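Local coordinates for protein exosome complex component Rrp42 (Archaeoglobus fulgidus, PDB 3M7N) that probably serves as a non-catalytic component of the RNA-degrading exosome and contributes to structuring the active site of its partner Rrp41, at residues S16-N21 against L190-K195; N40-A45 against Q57-V62; S116-L121 against A155-L160; G129-I134 against F170-D175; I214-D219 against V244-A249. One frame throughout, in Å; residues are numbered along the deposited sequence.

Contact 1 (S16-N21 against L190-K195); sequences SKLRDN and LIVGNK
Lys195 reaches from one side of a tight beta turn to Leu18, near the end of a helix. CB points toward the helix, with CG anti to the carbonyl carbon (chi1 -49°), and the chain runs on almost fully extended. Lys195 CB and CG stay 4.4 and 4.5 Å from Leu18 CD2. CD is the methylene that packs closest, lying 3.5 Å from CD2 of Leu18. CE then draws back from the same methyl to 4.3 Å, the two side chains sliding past each other in opposite directions. At the tip, Lys195 NZ stands 2.9 Å from the carbonyl O of Leu18 in a hydrogen bond that is weak. That oxygen is in the last turn of helix 4-19, which closes in a Schellman motif: Asn21, at positive phi, gives its N to Leu18 O at 3.0 Å, while Glu22 N bonds to Lys17 O. An ammonium group at this carboxy-terminal end would be expected to suit the partial negative charge of the carbonyls. Across from it, a type II' turn from Val192 to Lys195 links strands 185-192 and 195-198, Val192 N bonding to Lys195 O at 2.9 Å. The other leucine branch, Leu18 CD1, lies 3.8 Å from both CB and CG1 of Val192. An alanine at Leu18 would take away both methyls and would probably open a gap over Val192 and leave the lysine methylenes without their apolar neighbour. On the far side of the hairpin, Ile191 packs against Leu237 and Leu241 of helix 235-253.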
# COMPACT_ATOMS: atom_id res chain seq x y z
N SER H 16 -13.66 1.86 37.52
CA SER H 16 -14.50 2.11 38.69
C SER H 16 -14.47 0.89 39.61
O SER H 16 -14.24 1.00 40.81
CB SER H 16 -15.92 2.46 38.23
OG SER H 16 -16.86 2.31 39.27
N LYS H 17 -14.64 -0.29 39.04
CA LYS H 17 -14.56 -1.52 39.79
C LYS H 17 -13.20 -1.72 40.44
O LYS H 17 -13.11 -2.16 41.59
CB LYS H 17 -14.92 -2.70 38.90
CG LYS H 17 -16.35 -2.64 38.37
CD LYS H 17 -17.38 -2.81 39.46
CE LYS H 17 -17.24 -4.20 40.10
NZ LYS H 17 -18.43 -4.63 40.92
N LEU H 18 -12.14 -1.40 39.69
CA LEU H 18 -10.78 -1.57 40.17
C LEU H 18 -10.52 -0.70 41.40
O LEU H 18 -9.77 -1.07 42.30
CB LEU H 18 -9.79 -1.16 39.09
CG LEU H 18 -8.56 -2.02 38.82
CD1 LEU H 18 -7.46 -1.18 38.19
CD2 LEU H 18 -8.08 -2.68 40.07
N ARG H 19 -11.15 0.47 41.42
CA ARG H 19 -11.02 1.41 42.53
C ARG H 19 -11.62 0.81 43.79
O ARG H 19 -11.22 1.16 44.89
CB ARG H 19 -11.70 2.75 42.19
CG ARG H 19 -10.82 3.71 41.39
CD ARG H 19 -11.32 5.16 41.45
NE ARG H 19 -12.67 5.26 40.90
CZ ARG H 19 -12.94 5.40 39.61
NH1 ARG H 19 -11.94 5.45 38.72
NH2 ARG H 19 -14.20 5.47 39.19
N ASP H 20 -12.60 -0.07 43.62
CA ASP H 20 -13.22 -0.75 44.74
C ASP H 20 -12.69 -2.16 44.82
O ASP H 20 -13.41 -3.06 45.23
CB ASP H 20 -14.74 -0.78 44.55
CG ASP H 20 -15.48 -1.25 45.80
OD1 ASP H 20 -15.01 -0.98 46.93
OD2 ASP H 20 -16.55 -1.89 45.65
N ASN H 21 -11.44 -2.36 44.40
CA ASN H 21 -10.76 -3.66 44.54
C ASN H 21 -11.48 -4.90 43.97
O ASN H 21 -11.41 -6.00 44.53
CB ASN H 21 -10.42 -3.90 46.02
CG ASN H 21 -9.52 -5.09 46.22
OD1 ASN H 21 -8.45 -5.17 45.61
ND2 ASN H 21 -9.95 -6.03 47.06
N LEU H 190 -2.69 -7.76 32.62
CA LEU H 190 -2.95 -6.37 32.31
C LEU H 190 -2.40 -5.51 33.48
O LEU H 190 -2.73 -5.75 34.65
CB LEU H 190 -4.47 -6.20 32.19
CG LEU H 190 -5.11 -5.05 31.42
CD1 LEU H 190 -6.40 -4.62 32.11
CD2 LEU H 190 -4.17 -3.90 31.27
N ILE H 191 -1.57 -4.52 33.18
CA ILE H 191 -1.08 -3.63 34.23
C ILE H 191 -1.84 -2.31 34.21
O ILE H 191 -1.79 -1.58 33.23
CB ILE H 191 0.43 -3.35 34.10
CG1 ILE H 191 1.22 -4.64 33.88
CG2 ILE H 191 0.93 -2.59 35.31
CD1 ILE H 191 1.05 -5.68 35.00
N VAL H 192 -2.58 -2.02 35.28
CA VAL H 192 -3.23 -0.73 35.39
C VAL H 192 -2.71 0.03 36.61
O VAL H 192 -3.11 -0.25 37.74
CB VAL H 192 -4.76 -0.86 35.52
CG1 VAL H 192 -5.40 0.52 35.49
CG2 VAL H 192 -5.34 -1.77 34.43
N GLY H 193 -1.83 1.01 36.38
CA GLY H 193 -1.24 1.75 37.47
C GLY H 193 -0.28 0.86 38.23
O GLY H 193 0.67 0.35 37.65
N ASN H 194 -0.52 0.66 39.53
CA ASN H 194 0.29 -0.29 40.31
C ASN H 194 -0.50 -1.54 40.71
O ASN H 194 -0.22 -2.18 41.72
CB ASN H 194 0.92 0.39 41.54
N LYS H 195 -1.51 -1.87 39.91
CA LYS H 195 -2.25 -3.11 40.10
C LYS H 195 -2.12 -3.98 38.85
O LYS H 195 -1.89 -3.47 37.75
CB LYS H 195 -3.71 -2.82 40.40
CG LYS H 195 -3.89 -1.80 41.49
CD LYS H 195 -5.27 -1.87 42.07
CE LYS H 195 -5.60 -0.64 42.89
NZ LYS H 195 -7.06 -0.56 43.19

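Contact 2 (N40-A45 against Q57-V62); sequences NVIEKA and QVVVGV
Val41 and Val59 meet through single methyls, CG2 to CG2 at 3.9 Å, their side chains crossing at a slant. Val59 CG2 can extend to the loop because it lies anti to the residue's own backbone N, with CG1 taking the more confined place between N and the carbonyl carbon (chi1 53°). The same methyl receives a second, looser neighbour in Ile42 CG1, 4.5 Å away. Further along the strand, Ala45 CB rests 3.8 Å from the carbonyl O of Val62. Just before it comes Gly61, where a side chain would have pointed at Ala45. No hydrogen bond joins the two segments; loop and strand meet by van der Waals contact, mostly between apolar side chains. The loop is shaped by bonds of its own: Ala45 N to Ile42 O at 2.8 Å closes a type I turn, and Ile42 N is held by Ser48 OG. Val59 is fixed in turn by backbone bonding to His140 in strand 131-141. Farther out lies the chain of exosome exonuclease 1, whose Phe84 packs on Val59, while its Lys51 and Asp133 form salt bridges with Glu43 and Lys44. The bound nucleic acid comes to about 5 Å from the nearest atom of the contact. The turn links strands 35-39 and 47-53 of the mixed sheet and folds back over strand 56-67 in the RNase PH fold, on a side meeting the exonuclease 1 subunit.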
# COMPACT_ATOMS: atom_id res chain seq x y z
N ASN H 40 -6.35 -32.96 18.99
CA ASN H 40 -6.81 -33.73 17.83
C ASN H 40 -8.04 -33.19 17.11
O ASN H 40 -8.85 -33.95 16.61
CB ASN H 40 -7.10 -35.17 18.26
CG ASN H 40 -5.86 -35.88 18.74
OD1 ASN H 40 -5.73 -36.21 19.92
ND2 ASN H 40 -4.94 -36.13 17.81
N VAL H 41 -8.20 -31.88 17.07
CA VAL H 41 -9.39 -31.34 16.43
C VAL H 41 -9.23 -31.27 14.92
O VAL H 41 -10.21 -31.12 14.21
CB VAL H 41 -9.78 -29.98 17.02
CG1 VAL H 41 -10.34 -30.16 18.44
CG2 VAL H 41 -8.59 -29.00 16.98
N ILE H 42 -7.99 -31.40 14.44
CA ILE H 42 -7.71 -31.41 13.01
C ILE H 42 -6.99 -32.69 12.63
O ILE H 42 -5.76 -32.72 12.57
CB ILE H 42 -6.81 -30.21 12.59
CG1 ILE H 42 -7.36 -28.87 13.11
CG2 ILE H 42 -6.61 -30.19 11.06
CD1 ILE H 42 -8.59 -28.37 12.39
N GLU H 43 -7.75 -33.75 12.34
CA GLU H 43 -7.15 -35.05 11.99
C GLU H 43 -6.08 -34.97 10.91
O GLU H 43 -5.10 -35.70 10.95
CB GLU H 43 -8.22 -36.05 11.52
CG GLU H 43 -9.46 -36.08 12.36
CD GLU H 43 -10.49 -35.08 11.88
OE1 GLU H 43 -10.80 -34.15 12.65
OE2 GLU H 43 -10.97 -35.23 10.72
N LYS H 44 -6.27 -34.10 9.92
CA LYS H 44 -5.33 -34.05 8.81
C LYS H 44 -4.00 -33.48 9.25
O LYS H 44 -2.99 -33.68 8.58
CB LYS H 44 -5.88 -33.24 7.63
CG LYS H 44 -6.90 -33.99 6.78
CD LYS H 44 -7.04 -33.40 5.37
CE LYS H 44 -8.19 -34.11 4.62
NZ LYS H 44 -8.27 -33.76 3.15
N ALA H 45 -3.99 -32.76 10.36
CA ALA H 45 -2.73 -32.25 10.87
C ALA H 45 -1.94 -33.35 11.59
O ALA H 45 -2.50 -34.37 12.01
CB ALA H 45 -2.97 -31.08 11.78
N GLN H 57 -11.11 -18.25 22.04
CA GLN H 57 -10.90 -19.53 21.35
C GLN H 57 -9.79 -19.42 20.31
O GLN H 57 -9.70 -18.45 19.56
CB GLN H 57 -12.18 -19.99 20.64
CG GLN H 57 -13.42 -19.96 21.49
CD GLN H 57 -14.55 -20.81 20.91
OE1 GLN H 57 -14.38 -21.99 20.62
NE2 GLN H 57 -15.70 -20.20 20.73
N VAL H 58 -8.93 -20.42 20.26
CA VAL H 58 -7.86 -20.41 19.28
C VAL H 58 -7.52 -21.84 18.99
O VAL H 58 -7.65 -22.72 19.86
CB VAL H 58 -6.59 -19.66 19.80
CG1 VAL H 58 -6.17 -20.17 21.15
CG2 VAL H 58 -5.46 -19.81 18.81
N VAL H 59 -7.11 -22.09 17.76
CA VAL H 59 -6.73 -23.44 17.41
C VAL H 59 -5.34 -23.40 16.86
O VAL H 59 -4.96 -22.46 16.17
CB VAL H 59 -7.73 -24.12 16.41
CG1 VAL H 59 -7.94 -23.26 15.18
CG2 VAL H 59 -7.24 -25.48 16.03
N VAL H 60 -4.56 -24.41 17.21
CA VAL H 60 -3.22 -24.50 16.71
C VAL H 60 -3.07 -25.84 16.03
O VAL H 60 -3.52 -26.86 16.56
CB VAL H 60 -2.18 -24.39 17.86
CG1 VAL H 60 -0.79 -24.76 17.38
CG2 VAL H 60 -2.21 -22.99 18.46
N GLY H 61 -2.44 -25.84 14.86
CA GLY H 61 -2.13 -27.08 14.18
C GLY H 61 -0.64 -27.19 13.94
O GLY H 61 0.05 -26.19 13.75
N VAL H 62 -0.14 -28.41 13.94
CA VAL H 62 1.27 -28.64 13.70
C VAL H 62 1.44 -29.45 12.43
O VAL H 62 0.72 -30.41 12.21
CB VAL H 62 1.94 -29.40 14.87
CG1 VAL H 62 3.42 -29.62 14.58
CG2 VAL H 62 1.76 -28.63 16.17

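Contact 3 (S116-L121 against A155-L160); sequences SEAVDL and AAIAAL
The loop carrying Ala118 and Val119, which leaves helix 100-115 through a Schellman motif with Glu117 at positive phi (52°), runs past Ile157 and Leu160 with CA separations of 8.3 Å (Ala118 to Ile157) and 8.2 Å (Val119 to Leu160). The contact lies in the buried interior of the RNase PH domain, where helix 148-161 packs on the mixed sheet, against strands 47-53 and 56-67. Two side-chain pairs do the touching, one helical turn apart. Ile157 is the reaching partner: its CG1 lies anti to the backbone N (chi1 -171°), and the bend at chi2 then brings CD1 to 4.0 Å from Ala118 CB. The second pair is looser, Val119 CG2 standing 4.4 Å from Leu160 CD1. All four residues are buried, and the contact between them is wholly apolar. Other parts of the core close round the helix residues: Pro184 and Phe256 lie against Ile157, while Ile113 and Val62 touch Leu160. Arg181 secures the loop backbone, its NE bonded to Glu117 O and its NH1 paired with Asp120 OD1, and Ala118 shares a backbone bond with it. Arg209 of the exonuclease 1 chain reaches the Ser116 carbonyl only weakly. Ser116 OG, already bonded to Gly112 O, also takes a weak hydrogen bond from Ala118 N, 3.2 Å long and bent to 124° at the hydrogen.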
# COMPACT_ATOMS: atom_id res chain seq x y z
N SER H 116 12.52 -23.23 26.60
CA SER H 116 12.27 -24.33 27.52
C SER H 116 12.85 -25.62 26.95
O SER H 116 12.91 -26.63 27.64
CB SER H 116 10.76 -24.53 27.76
OG SER H 116 10.13 -25.18 26.67
N GLU H 117 13.25 -25.59 25.68
CA GLU H 117 13.67 -26.79 24.95
C GLU H 117 12.65 -27.93 25.02
O GLU H 117 13.00 -29.09 25.12
CB GLU H 117 15.07 -27.25 25.40
CG GLU H 117 16.16 -26.22 25.07
CD GLU H 117 17.50 -26.46 25.77
OE1 GLU H 117 18.39 -25.59 25.68
OE2 GLU H 117 17.66 -27.51 26.41
N ALA H 118 11.37 -27.57 24.94
CA ALA H 118 10.26 -28.51 24.98
C ALA H 118 10.35 -29.63 23.95
O ALA H 118 9.82 -30.72 24.17
CB ALA H 118 8.96 -27.76 24.80
N VAL H 119 10.99 -29.36 22.82
CA VAL H 119 11.12 -30.37 21.78
C VAL H 119 12.58 -30.60 21.50
O VAL H 119 13.32 -29.66 21.23
CB VAL H 119 10.45 -29.94 20.46
CG1 VAL H 119 10.76 -30.96 19.39
CG2 VAL H 119 8.95 -29.79 20.64
N ASP H 120 13.00 -31.86 21.59
CA ASP H 120 14.40 -32.20 21.36
C ASP H 120 14.70 -32.15 19.88
O ASP H 120 14.38 -33.09 19.14
CB ASP H 120 14.70 -33.60 21.91
CG ASP H 120 16.18 -33.84 22.10
OD1 ASP H 120 16.52 -34.62 23.02
OD2 ASP H 120 17.01 -33.25 21.35
N LEU H 121 15.32 -31.07 19.44
CA LEU H 121 15.53 -30.84 18.03
C LEU H 121 16.55 -31.81 17.44
O LEU H 121 16.42 -32.23 16.29
CB LEU H 121 15.97 -29.39 17.77
CG LEU H 121 14.98 -28.33 18.27
CD1 LEU H 121 15.49 -26.93 17.97
CD2 LEU H 121 13.61 -28.55 17.65
N ALA H 155 -2.36 -23.76 23.61
CA ALA H 155 -2.77 -24.58 22.47
C ALA H 155 -1.55 -25.08 21.72
O ALA H 155 -1.51 -26.25 21.32
CB ALA H 155 -3.73 -23.81 21.54
N ALA H 156 -0.56 -24.22 21.55
CA ALA H 156 0.66 -24.65 20.89
C ALA H 156 1.35 -25.85 21.58
O ALA H 156 1.71 -26.83 20.92
CB ALA H 156 1.62 -23.49 20.70
N ILE H 157 1.54 -25.80 22.90
CA ILE H 157 2.20 -26.92 23.58
C ILE H 157 1.30 -28.17 23.63
O ILE H 157 1.77 -29.30 23.50
CB ILE H 157 2.75 -26.55 24.99
CG1 ILE H 157 3.61 -27.69 25.53
CG2 ILE H 157 1.64 -26.21 25.97
CD1 ILE H 157 4.98 -27.83 24.87
N ALA H 158 0.01 -27.98 23.82
CA ALA H 158 -0.91 -29.11 23.75
C ALA H 158 -0.81 -29.80 22.38
O ALA H 158 -0.79 -31.03 22.29
CB ALA H 158 -2.34 -28.66 24.03
N ALA H 159 -0.74 -29.00 21.32
CA ALA H 159 -0.63 -29.54 19.97
C ALA H 159 0.67 -30.30 19.80
O ALA H 159 0.68 -31.38 19.19
CB ALA H 159 -0.72 -28.44 18.95
N LEU H 160 1.77 -29.74 20.31
CA LEU H 160 3.05 -30.40 20.21
C LEU H 160 3.03 -31.74 20.96
O LEU H 160 3.53 -32.74 20.47
CB LEU H 160 4.16 -29.49 20.72
CG LEU H 160 4.51 -28.37 19.74
CD1 LEU H 160 5.38 -27.31 20.40
CD2 LEU H 160 5.16 -28.95 18.46

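Contact 4 (G129-I134 against F170-D175)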
# COMPACT_ATOMS: atom_id res chain seq x y z
N GLY H 129 23.27 -32.30 8.12
CA GLY H 129 23.55 -31.40 7.02
C GLY H 129 22.72 -31.65 5.77
O GLY H 129 22.81 -30.88 4.80
N GLU H 130 21.93 -32.71 5.77
CA GLU H 130 21.09 -33.03 4.62
C GLU H 130 19.60 -32.91 4.93
O GLU H 130 18.94 -31.94 4.53
N LYS H 131 19.06 -33.91 5.63
CA LYS H 131 17.63 -33.98 5.90
C LYS H 131 17.32 -33.87 7.39
O LYS H 131 17.85 -34.62 8.21
CB LYS H 131 17.03 -35.28 5.35
CG LYS H 131 15.94 -35.08 4.31
CD LYS H 131 15.30 -36.41 3.89
CE LYS H 131 14.20 -36.20 2.85
NZ LYS H 131 13.34 -37.41 2.67
N VAL H 132 16.42 -32.94 7.72
CA VAL H 132 16.00 -32.73 9.10
C VAL H 132 14.52 -32.36 9.16
O VAL H 132 14.00 -31.71 8.25
CB VAL H 132 16.87 -31.65 9.77
CG1 VAL H 132 16.15 -30.31 9.82
CG2 VAL H 132 17.29 -32.11 11.15
N TRP H 133 13.83 -32.78 10.22
CA TRP H 133 12.41 -32.46 10.33
C TRP H 133 12.19 -30.98 10.58
O TRP H 133 12.94 -30.33 11.30
CB TRP H 133 11.77 -33.26 11.46
CG TRP H 133 11.48 -34.66 11.10
CD1 TRP H 133 12.13 -35.77 11.55
CD2 TRP H 133 10.45 -35.13 10.22
NE1 TRP H 133 11.57 -36.89 11.01
CE2 TRP H 133 10.54 -36.53 10.18
CE3 TRP H 133 9.46 -34.49 9.46
CZ2 TRP H 133 9.68 -37.31 9.42
CZ3 TRP H 133 8.60 -35.27 8.70
CH2 TRP H 133 8.72 -36.67 8.69
N ILE H 134 11.14 -30.45 9.95
CA ILE H 134 10.74 -29.08 10.19
C ILE H 134 9.35 -29.07 10.80
O ILE H 134 8.43 -29.66 10.25
CB ILE H 134 10.71 -28.31 8.88
CG1 ILE H 134 12.12 -28.30 8.27
CG2 ILE H 134 10.19 -26.90 9.12
CD1 ILE H 134 12.17 -27.76 6.88
N PHE H 170 6.59 -40.28 4.58
CA PHE H 170 7.81 -39.81 3.93
C PHE H 170 8.85 -40.93 3.81
O PHE H 170 10.04 -40.67 3.63
CB PHE H 170 8.40 -38.59 4.67
CG PHE H 170 7.63 -37.31 4.43
CD1 PHE H 170 7.95 -36.49 3.35
CD2 PHE H 170 6.61 -36.92 5.29
CE1 PHE H 170 7.25 -35.31 3.12
CE2 PHE H 170 5.91 -35.73 5.07
CZ PHE H 170 6.23 -34.93 3.99
N ASP H 171 8.37 -42.17 3.91
CA ASP H 171 9.23 -43.34 3.75
C ASP H 171 10.50 -43.18 4.57
O ASP H 171 11.59 -42.98 4.04
CB ASP H 171 9.56 -43.57 2.27
CG ASP H 171 8.30 -43.75 1.43
OD1 ASP H 171 7.36 -44.43 1.89
OD2 ASP H 171 8.26 -43.18 0.31
N LEU H 172 10.33 -43.27 5.89
CA LEU H 172 11.34 -42.83 6.82
C LEU H 172 11.18 -43.63 8.09
O LEU H 172 11.84 -43.36 9.10
CB LEU H 172 11.13 -41.35 7.12
CG LEU H 172 12.23 -40.35 6.77
CD1 LEU H 172 12.76 -40.57 5.36
CD2 LEU H 172 11.69 -38.94 6.92
N GLY H 173 10.28 -44.61 8.05
CA GLY H 173 10.09 -45.53 9.16
C GLY H 173 8.69 -45.48 9.74
O GLY H 173 7.84 -44.74 9.25
N GLU H 174 8.45 -46.28 10.77
CA GLU H 174 7.25 -46.17 11.58
C GLU H 174 7.04 -44.72 11.96
O GLU H 174 7.99 -43.96 12.13
CB GLU H 174 7.40 -46.99 12.87
CG GLU H 174 7.54 -48.49 12.68
CD GLU H 174 6.21 -49.18 12.52
OE1 GLU H 174 5.22 -48.73 13.16
OE2 GLU H 174 6.14 -50.17 11.76
N ASP H 175 5.77 -44.33 12.10
CA ASP H 175 5.43 -43.06 12.70
C ASP H 175 5.77 -43.15 14.18
O ASP H 175 5.83 -44.24 14.75
CB ASP H 175 3.93 -42.79 12.54
CG ASP H 175 3.52 -42.42 11.11
OD1 ASP H 175 4.38 -42.23 10.22
OD2 ASP H 175 2.30 -42.31 10.88
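Where a classic beta bulge at Glu130 and Lys131 opens strand 131-141, Lys131 and, two residues on, Trp133 pack against Phe170 and Leu172 of the loop that joins the two short strands 164-165 and 176-177. The central element is a T-shaped aromatic pair in offset form. The six-membered ring of Trp133 turns its edge to the face of Phe170, the planes standing at 89° and the centroids 5.9 Å apart. The closest atoms are Trp133 CH2 and Phe170 CD2, at 4.0 Å, with CD2 lying near the plane of the indole. Trp133 CG sits anti to the carbonyl carbon (chi1 -78°), a setting that carries the benzo end of the indole across to the loop although the CB bond does not aim there. Leu172 comes from the opposite direction and places CD2 3.6 Å from Trp133 CZ2. The extended Lys131 side chain crosses that of Leu172 at a slant, and only its end, NZ, nears Leu172 CD1, at 4.2 Å. Pro66 of strand 56-67 touches Lys131, Trp133 and Phe170, and Ile126 touches both Trp133 and Leu172, so the indole packs among apolar groups of strand 56-67 and of the surrounding loops. Neither a hydrogen bond nor a salt bridge joins the two segments. Their association therefore rests on apolar packing and on the perpendicular rings, in which the slightly positive C-H rim of the indole would be drawn to the electron-rich phenyl face.

Contact 5 (I214-D219 against V244-A249)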
# COMPACT_ATOMS: atom_id res chain seq x y z
N ILE H 214 4.92 -13.54 31.51
CA ILE H 214 6.02 -14.33 32.04
C ILE H 214 5.76 -15.79 31.71
O ILE H 214 4.67 -16.31 31.98
CB ILE H 214 6.17 -14.18 33.58
CG1 ILE H 214 6.57 -12.75 33.92
CG2 ILE H 214 7.25 -15.13 34.12
CD1 ILE H 214 6.31 -12.37 35.33
N THR H 215 6.76 -16.45 31.13
CA THR H 215 6.65 -17.86 30.81
C THR H 215 7.62 -18.72 31.62
O THR H 215 8.80 -18.41 31.75
CB THR H 215 6.90 -18.11 29.32
OG1 THR H 215 6.13 -17.16 28.56
CG2 THR H 215 6.53 -19.55 28.92
N THR H 216 7.12 -19.83 32.14
CA THR H 216 7.97 -20.74 32.89
C THR H 216 7.97 -22.14 32.31
O THR H 216 7.07 -22.52 31.55
CB THR H 216 7.52 -20.81 34.36
OG1 THR H 216 6.20 -21.35 34.40
CG2 THR H 216 7.52 -19.44 35.00
N ASP H 217 8.99 -22.90 32.67
CA ASP H 217 9.06 -24.32 32.34
C ASP H 217 8.55 -25.17 33.51
O ASP H 217 8.06 -24.64 34.51
CB ASP H 217 10.48 -24.73 31.92
CG ASP H 217 11.49 -24.67 33.07
OD1 ASP H 217 11.09 -24.58 34.24
OD2 ASP H 217 12.71 -24.71 32.79
N LYS H 218 8.67 -26.48 33.34
CA LYS H 218 8.37 -27.52 34.34
C LYS H 218 8.82 -27.24 35.78
O LYS H 218 8.11 -27.51 36.73
CB LYS H 218 9.10 -28.81 33.92
CG LYS H 218 8.23 -29.92 33.43
CD LYS H 218 9.11 -31.14 33.20
CE LYS H 218 10.48 -30.70 32.72
NZ LYS H 218 11.52 -31.74 32.91
N ASP H 219 10.05 -26.76 35.92
CA ASP H 219 10.67 -26.58 37.22
C ASP H 219 10.53 -25.18 37.73
O ASP H 219 11.28 -24.78 38.61
CB ASP H 219 12.17 -26.89 37.12
CG ASP H 219 12.44 -28.28 36.59
OD1 ASP H 219 11.68 -29.20 36.94
OD2 ASP H 219 13.42 -28.45 35.82
N VAL H 244 3.43 -14.38 41.71
CA VAL H 244 2.07 -14.74 41.36
C VAL H 244 2.04 -15.54 40.06
O VAL H 244 1.33 -16.55 39.97
CB VAL H 244 1.19 -13.47 41.27
CG1 VAL H 244 -0.09 -13.74 40.48
CG2 VAL H 244 0.86 -12.94 42.67
N SER H 245 2.86 -15.13 39.08
CA SER H 245 2.85 -15.73 37.73
C SER H 245 3.42 -17.14 37.70
O SER H 245 2.85 -18.03 37.07
CB SER H 245 3.60 -14.85 36.71
OG SER H 245 2.99 -13.59 36.58
N ILE H 246 4.56 -17.32 38.34
CA ILE H 246 5.14 -18.64 38.44
C ILE H 246 4.09 -19.58 39.04
O ILE H 246 3.85 -20.65 38.53
CB ILE H 246 6.42 -18.64 39.31
CG1 ILE H 246 7.48 -17.71 38.70
CG2 ILE H 246 6.95 -20.06 39.51
CD1 ILE H 246 8.76 -17.57 39.53
N ASN H 247 3.44 -19.12 40.11
CA ASN H 247 2.39 -19.90 40.74
C ASN H 247 1.24 -20.22 39.77
O ASN H 247 0.92 -21.40 39.57
CB ASN H 247 1.88 -19.20 42.01
CG ASN H 247 1.13 -20.14 42.94
OD1 ASN H 247 1.74 -20.84 43.76
ND2 ASN H 247 -0.19 -20.16 42.84
N CYS H 248 0.63 -19.19 39.18
CA CYS H 248 -0.44 -19.37 38.17
C CYS H 248 -0.07 -20.35 37.07
O CYS H 248 -0.90 -21.16 36.65
CB CYS H 248 -0.80 -18.04 37.50
SG CYS H 248 -1.71 -16.90 38.52
N ALA H 249 1.16 -20.25 36.57
CA ALA H 249 1.68 -21.12 35.54
C ALA H 249 1.66 -22.59 35.99
O ALA H 249 1.37 -23.50 35.21
CB ALA H 249 3.12 -20.69 35.16
O HOH W 1 5.45 -22.03 36.92
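Thr216 on strand 211-216 is tied to the carbonyl of Ile246 on helix 235-253 by one water. The threonine hydroxyl donates to this water, and the water donates to Ile246 O, both bonds being 2.7 Å long. Arg253 NH2 also bonds to OG1, which thus has two polar partners. The same oxygen is tight against Ala249 CB, at 3.2 Å. With OG1 between the backbone N and the carbonyl carbon (chi1 63°), the hydroxyl faces Ala249 and the water, and CG2 is set 4.1 Å from Ile246 CG1, the two side chains crossing at about a right angle. Two residues earlier on the strand, and pointing to the same side, Ile214 places CD1 3.8 Å from OG of Ser245, a hydroxyl bonded to Leu241 O in its own helix. The short axes run 8.4 Å apart and cross at -50°, placing the helix over one face of the antiparallel sheet in the second 3' exoribonuclease family region. Beyond the strand, Asp217 OD1 takes Asp219 N in an Asx turn. No direct hydrogen bond joins strand and helix, which meet by van der Waals packing while the water supplies a polar link.

Contact 1 closes the longest loop, and contacts 2, 3 and 4 are nested within it; contact 5 follows. Contacts 2, 3 and 4 gather round the mixed sheet, where strands 56-67 and 131-141 are neighbours and helix 148-161 packs. Contacts 2 and 3, with centres 14 Å apart, touch where Val60 CG2 lies 3.5 Å from Ala155 CB. Contacts 1 and 5 share the second sheet, centres 23 Å apart. Ser116 CB meets Asp217 CB at 4.2 Å, one point where the two halves meet. Nearest atoms of contacts 2 to 4 lie about 5 to 8 Å from the bound nucleic acid, those of contact 1 about 21 Å, so the mixed-sheet half carries the contacts nearest the RNA.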